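Local coordinates for sialyltransferase 0160 (Photobacterium damselae, PDB 4R84), which probably transfers sialic acid from CMP-sialic acid to galactosides, through a GT-B fold of two Rossmann-like domains, at residues Y244-K247 and D248-N251; Q379-N382 and V383-A387; D475-E478 and A479-P483. All coordinates share one frame; numbering follows the deposited sequence.

Contact 1: residues Y244-K247 and D248-N251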
ATOM      1  N   TYR A 244      10.079 -19.144   1.004  1.00 21.83           N
ATOM      2  CA  TYR A 244      11.248 -19.990   0.798  1.00 22.11           C
ATOM      3  C   TYR A 244      11.255 -21.185   1.752  1.00 24.85           C
ATOM      4  O   TYR A 244      11.510 -22.322   1.345  1.00 29.99           O
ATOM      5  CB  TYR A 244      12.518 -19.170   0.986  1.00 19.47           C
ATOM      6  CG  TYR A 244      13.784 -19.977   0.874  1.00 22.93           C
ATOM      7  CD1 TYR A 244      14.375 -20.201  -0.357  1.00 27.75           C
ATOM      8  CD2 TYR A 244      14.389 -20.518   2.006  1.00 24.78           C
ATOM      9  CE1 TYR A 244      15.546 -20.957  -0.466  1.00 27.59           C
ATOM     10  CE2 TYR A 244      15.543 -21.261   1.906  1.00 31.85           C
ATOM     11  CZ  TYR A 244      16.119 -21.473   0.671  1.00 35.97           C
ATOM     12  OH  TYR A 244      17.275 -22.214   0.585  1.00 42.73           O
ATOM     13  N   GLN A 245      10.973 -20.920   3.024  1.00 23.87           N
ATOM     14  CA  GLN A 245      11.019 -21.954   4.041  1.00 22.35           C
ATOM     15  C   GLN A 245       9.868 -22.939   3.908  1.00 26.70           C
ATOM     16  O   GLN A 245       9.934 -24.050   4.433  1.00 29.52           O
ATOM     17  CB  GLN A 245      11.020 -21.312   5.432  1.00 27.60           C
ATOM     18  CG  GLN A 245      12.329 -20.605   5.771  1.00 35.91           C
ATOM     19  CD  GLN A 245      12.253 -19.761   7.037  1.00 44.77           C
ATOM     20  OE1 GLN A 245      11.190 -19.271   7.417  1.00 42.56           O
ATOM     21  NE2 GLN A 245      13.391 -19.599   7.702  1.00 53.01           N
ATOM     22  N   TRP A 246       8.832 -22.544   3.171  1.00 23.66           N
ATOM     23  CA  TRP A 246       7.595 -23.318   3.055  1.00 24.12           C
ATOM     24  C   TRP A 246       7.492 -24.093   1.730  1.00 27.52           C
ATOM     25  O   TRP A 246       6.687 -25.024   1.608  1.00 30.46           O
ATOM     26  CB  TRP A 246       6.406 -22.350   3.218  1.00 24.03           C
ATOM     27  CG  TRP A 246       5.043 -22.882   2.928  1.00 26.73           C
ATOM     28  CD1 TRP A 246       4.215 -23.550   3.786  1.00 26.51           C
ATOM     29  CD2 TRP A 246       4.317 -22.724   1.708  1.00 26.05           C
ATOM     30  NE1 TRP A 246       3.024 -23.841   3.157  1.00 24.93           N
ATOM     31  CE2 TRP A 246       3.063 -23.340   1.881  1.00 23.45           C
ATOM     32  CE3 TRP A 246       4.614 -22.134   0.478  1.00 28.65           C
ATOM     33  CZ2 TRP A 246       2.109 -23.386   0.866  1.00 24.18           C
ATOM     34  CZ3 TRP A 246       3.681 -22.181  -0.517  1.00 21.96           C
ATOM     35  CH2 TRP A 246       2.434 -22.802  -0.323  1.00 23.98           C
ATOM     36  N   LYS A 247       8.317 -23.725   0.751  1.00 26.04           N
ATOM     37  CA  LYS A 247       8.102 -24.152  -0.634  1.00 28.61           C
ATOM     38  C   LYS A 247       8.240 -25.663  -0.840  1.00 32.17           C
ATOM     39  O   LYS A 247       7.677 -26.210  -1.792  1.00 30.29           O
ATOM     40  CB  LYS A 247       9.055 -23.409  -1.581  1.00 25.35           C
ATOM     41  CG  LYS A 247      10.550 -23.742  -1.443  1.00 34.06           C
ATOM     42  CD  LYS A 247      11.359 -22.967  -2.487  1.00 33.97           C
ATOM     43  CE  LYS A 247      12.872 -23.098  -2.294  1.00 33.43           C
ATOM     44  NZ  LYS A 247      13.316 -24.522  -2.278  1.00 42.36           N
ATOM     45  N   ASP A 248       8.970 -26.334   0.048  1.00 27.37           N
ATOM     46  CA  ASP A 248       9.185 -27.770  -0.113  1.00 34.20           C
ATOM     47  C   ASP A 248       8.257 -28.612   0.757  1.00 36.80           C
ATOM     48  O   ASP A 248       8.342 -29.837   0.747  1.00 45.92           O
ATOM     49  CB  ASP A 248      10.646 -28.116   0.195  1.00 38.53           C
ATOM     50  CG  ASP A 248      11.616 -27.413  -0.735  1.00 40.75           C
ATOM     51  OD1 ASP A 248      11.373 -27.428  -1.960  1.00 39.82           O
ATOM     52  OD2 ASP A 248      12.610 -26.836  -0.243  1.00 44.83           O
ATOM     53  N   THR A 249       7.352 -27.955   1.483  1.00 33.06           N
ATOM     54  CA  THR A 249       6.404 -28.651   2.347  1.00 32.14           C
ATOM     55  C   THR A 249       5.519 -29.601   1.542  1.00 35.83           C
ATOM     56  O   THR A 249       4.896 -29.193   0.565  1.00 35.02           O
ATOM     57  CB  THR A 249       5.517 -27.647   3.113  1.00 38.21           C
ATOM     58  OG1 THR A 249       6.345 -26.750   3.861  1.00 39.85           O
ATOM     59  CG2 THR A 249       4.589 -28.374   4.063  1.00 36.51           C
ATOM     60  N   PRO A 250       5.455 -30.876   1.955  1.00 42.60           N
ATOM     61  CA  PRO A 250       4.665 -31.868   1.215  1.00 39.88           C
ATOM     62  C   PRO A 250       3.171 -31.567   1.240  1.00 39.42           C
ATOM     63  O   PRO A 250       2.638 -31.194   2.285  1.00 37.52           O
ATOM     64  CB  PRO A 250       4.973 -33.181   1.947  1.00 47.78           C
ATOM     65  CG  PRO A 250       5.369 -32.757   3.320  1.00 46.64           C
ATOM     66  CD  PRO A 250       6.117 -31.468   3.130  1.00 46.49           C
ATOM     67  N   ASN A 251       2.523 -31.725   0.089  1.00 36.90           N
ATOM     68  CA  ASN A 251       1.079 -31.558  -0.035  1.00 44.08           C
ATOM     69  C   ASN A 251       0.612 -30.169   0.375  1.00 37.76           C
ATOM     70  O   ASN A 251      -0.487 -30.029   0.911  1.00 33.61           O
ATOM     71  CB  ASN A 251       0.348 -32.589   0.830  1.00 41.75           C
ATOM     72  CG  ASN A 251       0.987 -33.958   0.775  1.00 45.15           C
ATOM     73  OD1 ASN A 251       1.266 -34.487  -0.303  1.00 44.28           O
ATOM     74  ND2 ASN A 251       1.251 -34.530   1.945  1.00 40.97           N
TER
HETATM   75  O   HOH W   1      13.586 -24.214   1.765  1.00 45.58           O
HETATM   76  O   HOH W   2      10.039 -26.201   2.776  1.00 38.09           O
HETATM   77  O   HOH W   3       5.558 -28.952  -1.991  1.00 39.42           O

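Contact 2: residues Q379-N382 and V383-A387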
ATOM      1  N   GLN A 379      32.750  -0.156  12.129  1.00 22.00           N
ATOM      2  CA  GLN A 379      32.708  -1.187  11.109  1.00 18.07           C
ATOM      3  C   GLN A 379      32.043  -0.676   9.843  1.00 19.12           C
ATOM      4  O   GLN A 379      32.461  -1.007   8.731  1.00 21.68           O
ATOM      5  CB  GLN A 379      31.984  -2.432  11.607  1.00 18.85           C
ATOM      6  CG  GLN A 379      32.669  -3.108  12.783  1.00 22.31           C
ATOM      7  CD  GLN A 379      34.179  -3.180  12.595  1.00 34.58           C
ATOM      8  OE1 GLN A 379      34.669  -3.899  11.738  1.00 33.71           O
ATOM      9  NE2 GLN A 379      34.919  -2.462  13.442  1.00 44.77           N
ATOM     10  N   GLN A 380      31.018   0.159  10.011  1.00 22.94           N
ATOM     11  CA  GLN A 380      30.305   0.692   8.858  1.00 23.02           C
ATOM     12  C   GLN A 380      31.169   1.717   8.141  1.00 23.80           C
ATOM     13  O   GLN A 380      31.186   1.762   6.909  1.00 21.85           O
ATOM     14  CB  GLN A 380      28.965   1.270   9.290  1.00 18.70           C
ATOM     15  CG  GLN A 380      28.080   0.188   9.938  1.00 20.13           C
ATOM     16  CD  GLN A 380      26.705   0.700  10.327  1.00 22.69           C
ATOM     17  OE1 GLN A 380      25.918   1.119   9.478  1.00 21.84           O
ATOM     18  NE2 GLN A 380      26.418   0.682  11.617  1.00 22.15           N
ATOM     19  N   VAL A 381      31.916   2.511   8.907  1.00 20.68           N
ATOM     20  CA  VAL A 381      32.894   3.418   8.314  1.00 23.45           C
ATOM     21  C   VAL A 381      33.921   2.618   7.511  1.00 23.86           C
ATOM     22  O   VAL A 381      34.284   2.990   6.390  1.00 23.25           O
ATOM     23  CB  VAL A 381      33.604   4.273   9.384  1.00 24.05           C
ATOM     24  CG1 VAL A 381      34.740   5.066   8.760  1.00 27.59           C
ATOM     25  CG2 VAL A 381      32.603   5.236  10.017  1.00 26.37           C
ATOM     26  N   ASN A 382      34.356   1.487   8.059  1.00 23.35           N
ATOM     27  CA  ASN A 382      35.299   0.625   7.344  1.00 21.75           C
ATOM     28  C   ASN A 382      34.687   0.146   6.032  1.00 26.43           C
ATOM     29  O   ASN A 382      35.366   0.111   5.006  1.00 26.46           O
ATOM     30  CB  ASN A 382      35.706  -0.574   8.195  1.00 25.61           C
ATOM     31  CG  ASN A 382      36.521  -0.181   9.414  1.00 36.53           C
ATOM     32  OD1 ASN A 382      36.993   0.952   9.525  1.00 38.47           O
ATOM     33  ND2 ASN A 382      36.700  -1.127  10.333  1.00 35.08           N
ATOM     34  N   VAL A 383      33.404  -0.222   6.054  1.00 22.78           N
ATOM     35  CA  VAL A 383      32.734  -0.644   4.824  1.00 18.76           C
ATOM     36  C   VAL A 383      32.749   0.469   3.765  1.00 23.35           C
ATOM     37  O   VAL A 383      33.040   0.226   2.596  1.00 25.04           O
ATOM     38  CB  VAL A 383      31.264  -1.092   5.070  1.00 18.37           C
ATOM     39  CG1 VAL A 383      30.588  -1.416   3.739  1.00 19.93           C
ATOM     40  CG2 VAL A 383      31.230  -2.311   5.970  1.00 23.12           C
ATOM     41  N   ILE A 384      32.416   1.692   4.160  1.00 22.92           N
ATOM     42  CA  ILE A 384      32.407   2.796   3.200  1.00 20.12           C
ATOM     43  C   ILE A 384      33.811   3.060   2.645  1.00 23.96           C
ATOM     44  O   ILE A 384      33.987   3.285   1.448  1.00 25.65           O
ATOM     45  CB  ILE A 384      31.884   4.085   3.839  1.00 18.88           C
ATOM     46  CG1 ILE A 384      30.480   3.839   4.394  1.00 17.94           C
ATOM     47  CG2 ILE A 384      31.895   5.234   2.810  1.00 21.55           C
ATOM     48  CD1 ILE A 384      29.974   4.955   5.286  1.00 19.89           C
ATOM     49  N   ASN A 385      34.803   3.041   3.534  1.00 24.69           N
ATOM     50  CA  ASN A 385      36.189   3.231   3.122  1.00 24.72           C
ATOM     51  C   ASN A 385      36.595   2.225   2.059  1.00 29.64           C
ATOM     52  O   ASN A 385      37.243   2.584   1.075  1.00 29.39           O
ATOM     53  CB  ASN A 385      37.126   3.146   4.328  1.00 27.24           C
ATOM     54  CG  ASN A 385      37.165   4.437   5.116  1.00 27.89           C
ATOM     55  OD1 ASN A 385      37.027   5.518   4.546  1.00 29.84           O
ATOM     56  ND2 ASN A 385      37.346   4.334   6.432  1.00 32.51           N
ATOM     57  N   ASN A 386      36.199   0.969   2.243  1.00 25.85           N
ATOM     58  CA  ASN A 386      36.470  -0.056   1.238  1.00 28.32           C
ATOM     59  C   ASN A 386      35.751   0.236  -0.065  1.00 33.74           C
ATOM     60  O   ASN A 386      36.297   0.013  -1.143  1.00 32.82           O
ATOM     61  CB  ASN A 386      36.059  -1.437   1.746  1.00 29.71           C
ATOM     62  CG  ASN A 386      37.013  -1.994   2.776  1.00 44.22           C
ATOM     63  OD1 ASN A 386      37.756  -1.254   3.422  1.00 55.31           O
ATOM     64  ND2 ASN A 386      36.988  -3.309   2.947  1.00 57.23           N
ATOM     65  N   ALA A 387      34.515   0.733   0.038  1.00 28.35           N
ATOM     66  CA  ALA A 387      33.677   0.986  -1.133  1.00 26.90           C
ATOM     67  C   ALA A 387      34.214   2.087  -2.032  1.00 31.21           C
ATOM     68  O   ALA A 387      34.024   2.049  -3.244  1.00 26.38           O
ATOM     69  CB  ALA A 387      32.251   1.342  -0.691  1.00 22.52           C
TER

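Contact 3: residues D475-E478 and A479-P483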
ATOM      1  N   ASP A 475      29.618 -16.049   9.620  1.00 22.86           N
ATOM      2  CA  ASP A 475      30.652 -15.827   8.603  1.00 19.89           C
ATOM      3  C   ASP A 475      30.007 -15.765   7.218  1.00 26.34           C
ATOM      4  O   ASP A 475      28.795 -15.949   7.099  1.00 23.70           O
ATOM      5  CB  ASP A 475      31.754 -16.909   8.648  1.00 26.12           C
ATOM      6  CG  ASP A 475      31.250 -18.313   8.320  1.00 32.57           C
ATOM      7  OD1 ASP A 475      30.153 -18.468   7.737  1.00 35.60           O
ATOM      8  OD2 ASP A 475      31.983 -19.283   8.627  1.00 39.22           O
ATOM      9  N   ARG A 476      30.804 -15.509   6.183  1.00 24.92           N
ATOM     10  CA  ARG A 476      30.255 -15.313   4.842  1.00 22.84           C
ATOM     11  C   ARG A 476      29.593 -16.573   4.302  1.00 28.32           C
ATOM     12  O   ARG A 476      28.557 -16.500   3.642  1.00 27.74           O
ATOM     13  CB  ARG A 476      31.336 -14.844   3.863  1.00 23.14           C
ATOM     14  CG  ARG A 476      30.803 -14.570   2.478  1.00 21.32           C
ATOM     15  CD  ARG A 476      31.787 -13.817   1.627  1.00 27.39           C
ATOM     16  NE  ARG A 476      31.224 -13.487   0.325  1.00 28.23           N
ATOM     17  CZ  ARG A 476      31.345 -14.227  -0.769  1.00 28.92           C
ATOM     18  NH1 ARG A 476      32.054 -15.347  -0.748  1.00 30.77           N
ATOM     19  NH2 ARG A 476      30.775 -13.828  -1.902  1.00 29.67           N
ATOM     20  N   GLU A 477      30.182 -17.732   4.577  1.00 26.03           N
ATOM     21  CA  GLU A 477      29.569 -18.980   4.120  1.00 32.98           C
ATOM     22  C   GLU A 477      28.163 -19.152   4.685  1.00 29.07           C
ATOM     23  O   GLU A 477      27.233 -19.552   3.973  1.00 29.35           O
ATOM     24  CB  GLU A 477      30.443 -20.177   4.497  1.00 40.27           C
ATOM     25  CG  GLU A 477      31.658 -20.332   3.600  1.00 49.50           C
ATOM     26  CD  GLU A 477      31.288 -20.387   2.128  1.00 61.03           C
ATOM     27  OE1 GLU A 477      30.396 -21.189   1.762  1.00 64.87           O
ATOM     28  OE2 GLU A 477      31.880 -19.620   1.336  1.00 58.03           O
ATOM     29  N   GLU A 478      28.000 -18.822   5.960  1.00 23.25           N
ATOM     30  CA  GLU A 478      26.685 -18.913   6.571  1.00 23.36           C
ATOM     31  C   GLU A 478      25.732 -17.872   5.987  1.00 22.16           C
ATOM     32  O   GLU A 478      24.547 -18.139   5.846  1.00 24.70           O
ATOM     33  CB  GLU A 478      26.800 -18.778   8.095  1.00 27.13           C
ATOM     34  CG  GLU A 478      27.428 -20.035   8.713  1.00 31.44           C
ATOM     35  CD  GLU A 478      27.724 -19.914  10.195  1.00 41.36           C
ATOM     36  OE1 GLU A 478      27.326 -18.903  10.810  1.00 36.01           O
ATOM     37  OE2 GLU A 478      28.359 -20.843  10.745  1.00 34.30           O
ATOM     38  N   ALA A 479      26.247 -16.704   5.611  1.00 24.83           N
ATOM     39  CA  ALA A 479      25.392 -15.709   4.956  1.00 27.58           C
ATOM     40  C   ALA A 479      24.897 -16.241   3.614  1.00 25.24           C
ATOM     41  O   ALA A 479      23.707 -16.159   3.314  1.00 26.74           O
ATOM     42  CB  ALA A 479      26.124 -14.400   4.763  1.00 25.82           C
ATOM     43  N   LEU A 480      25.809 -16.794   2.816  1.00 24.11           N
ATOM     44  CA  LEU A 480      25.446 -17.268   1.482  1.00 22.94           C
ATOM     45  C   LEU A 480      24.365 -18.342   1.534  1.00 32.49           C
ATOM     46  O   LEU A 480      23.526 -18.419   0.643  1.00 27.53           O
ATOM     47  CB  LEU A 480      26.672 -17.805   0.744  1.00 22.09           C
ATOM     48  CG  LEU A 480      27.653 -16.747   0.246  1.00 28.37           C
ATOM     49  CD1 LEU A 480      28.932 -17.400  -0.243  1.00 32.73           C
ATOM     50  CD2 LEU A 480      27.003 -15.948  -0.874  1.00 27.28           C
ATOM     51  N   LYS A 481      24.382 -19.165   2.577  1.00 26.34           N
ATOM     52  CA  LYS A 481      23.440 -20.277   2.674  1.00 30.21           C
ATOM     53  C   LYS A 481      22.114 -19.879   3.340  1.00 35.11           C
ATOM     54  O   LYS A 481      21.171 -20.670   3.386  1.00 29.07           O
ATOM     55  CB  LYS A 481      24.066 -21.443   3.439  1.00 32.14           C
ATOM     56  CG  LYS A 481      25.281 -22.083   2.771  1.00 44.95           C
ATOM     57  CD  LYS A 481      25.846 -23.203   3.648  1.00 51.49           C
ATOM     58  CE  LYS A 481      27.095 -23.854   3.045  1.00 59.28           C
ATOM     59  NZ  LYS A 481      28.360 -23.166   3.436  1.00 61.44           N
ATOM     60  N   SER A 482      22.041 -18.663   3.863  1.00 27.72           N
ATOM     61  CA  SER A 482      20.829 -18.225   4.549  1.00 28.26           C
ATOM     62  C   SER A 482      19.650 -18.119   3.582  1.00 23.88           C
ATOM     63  O   SER A 482      19.837 -17.822   2.402  1.00 24.42           O
ATOM     64  CB  SER A 482      21.048 -16.882   5.248  1.00 23.60           C
ATOM     65  OG  SER A 482      21.168 -15.823   4.317  1.00 23.49           O
ATOM     66  N   PRO A 483      18.430 -18.358   4.092  1.00 29.00           N
ATOM     67  CA  PRO A 483      17.202 -18.198   3.304  1.00 28.24           C
ATOM     68  C   PRO A 483      17.128 -16.839   2.611  1.00 26.08           C
ATOM     69  O   PRO A 483      16.833 -16.784   1.423  1.00 23.84           O
ATOM     70  CB  PRO A 483      16.096 -18.347   4.350  1.00 25.61           C
ATOM     71  CG  PRO A 483      16.679 -19.275   5.352  1.00 30.29           C
ATOM     72  CD  PRO A 483      18.168 -18.961   5.409  1.00 25.78           C
TER

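Contact 1: residues Y244-K247 and D248-N251
Trp246 and Thr249 meet in a local turn contact, a type I beta turn that carries the chain out of helix 237-246 and on toward helix 252-267, at the surface of the GT-B fold. The evidence for the turn is the main-chain bond from Thr249 N to Trp246 O, 3.0 Å long with an N-H...O angle of 162°. Thr249 OG1 adds a second bond to the same carbonyl, its oxygen 2.9 Å from Trp246 O. Both donors reach this oxygen from one face of the carbonyl plane, the amide further out of it than the hydroxyl. The hydroxyl is brought back over the turn because OG1 stands opposite the carbonyl carbon of Thr249 (chi1 -57°). The indole of Trp246 crosses the threonine side chain at about a right angle and packs beyond the turn on Met278, Leu306 and Ile253.

Lys247 and Asp248 run side by side and form a salt bridge at the turn's middle positions. The lysine chain is extended until chi4, where a bend swings the ammonium toward the carboxylate. Water supplies further links: one molecule donates to Gln245 O and accepts from Asp248 N, joining the last helical turn to the loop, while another donates to Thr249 O at 2.7 Å. Lys247 O also accepts from Lys252 NZ, which ties the turn to the next helix. In the salt bridge, Lys247 NZ sits 3.2 Å from Asp248 OD2, on the syn side and 26° out of the carboxylate plane.

Contact 2: residues Q379-N382 and V383-A387
Val383 begins the second half of this contact within the C-terminal half of helix 373-388, in which residues 379-382 and 383-387 are successive turns. Its amide bonds to Gln379 O at 2.9 Å, and its CG2 lies against the same carbonyl oxygen. Ile384 N follows with a bond to Gln380 O (161° at the hydrogen), while Ile384 CG1, placed opposite its own carbonyl carbon by chi1 of -57°, lies beside that oxygen. Asn385 N gives the straightest bond, 168° at the hydrogen, to Val381 O. The Asn385 side chain runs alongside Val381, pointing the same way, with ND2 3.6 Å from Val381 CG1; this amide nitrogen makes no hydrogen bond to Val381 O. Asn386 N repeats the i to i+4 pattern onto Asn382 O at 3.0 Å, and Ala387 N bonds to Val383 O.

Helix 373-388 is the crossover of a beta-alpha-beta unit between parallel strands 358-362 and 401-405. Gln380, whose amide is held by Thr364 N and Tyr376 O and whose side chain lies about 7 Å from the bound CMP-3-fluoro-Neu5Ac, packs with Ile384 against helix 412-419, whereas Val383 meets Phe464 and Val466 of strand 462-468 and Trp502 of strand 499-502.

Contact 3: residues D475-E478 and A479-P483
Glu477 and Lys481 form an i to i+4 salt bridge on the short helix 476-481, which is capped at its start by Asp475 and followed at once by Ser482, the N-cap of helix 483-490, whose hydroxyl also bonds back to Ala479 O. The charged atoms of the bridge, Glu477 OE1 and Lys481 NZ, are 3.3 Å apart, and the hydrogen bond within it is weak. A bend at chi2 of the glutamate (-54°) and another at chi4 of the lysine turn the two ends toward each other.

At the N-terminus Asp475 is the N-cap. Its OD1 accepts from Glu478 N at 2.8 Å, approached nearly along the C-O axis, and so satisfies an amide that has no preceding helical carbonyl to use. The carbonyl of Asp475 takes Ala479 N in its own plane, while Arg476 O receives Leu480 N at 2.9 Å and Glu477 O receives Lys481 N at a longer 3.2 Å. Glu478 OE1 is bonded to Thr474 OG1, just before the helix.

At the other end Ala479 O accepts twice, from Ser482 N and from Ser482 OG, the latter 2.8 Å away and on a lone pair. Ser482 OG also makes a weak bond to Val485 N. Thus one hydroxyl serves the end of one helix and the start of the next.

Leu480 CD1 lies over one face of the Arg476 guanidinium, toward its rim and 3.8 Å from NH1, while NE of that arginine is held by Val499 O. Leu480 packs on Val499 as well, and its O accepts from Gln486 NE2 of helix 483-490.

The salt bridge lies between two exposed residues, whereas the Asp475 carboxylate takes up the Glu478 amide at the helix start, where the helix dipole would probably favour its negative charge.

Overall arrangement
All three contacts are local, yet their chemistry follows their surroundings. Contact 1 is a surface turn, with water and a salt bridge among its links. Contact 2 lies within a longer helix and joins buried aliphatic residues to partly exposed asparagines, its cross-segment bonds all being main-chain. Contact 3 is intermediate: buried Ala479 and Leu480 back a polar, capped helix. Contacts 1 and 3 touch through Tyr244 and Gln245 on Pro483, bringing helices 237-246 and 483-490 together; contact 2 touches neither, its nearest atoms about 12 Å from contact 3 and about 24 Å from contact 1. Contacts 2 and 3 nevertheless share strand 499-502 as a neighbour.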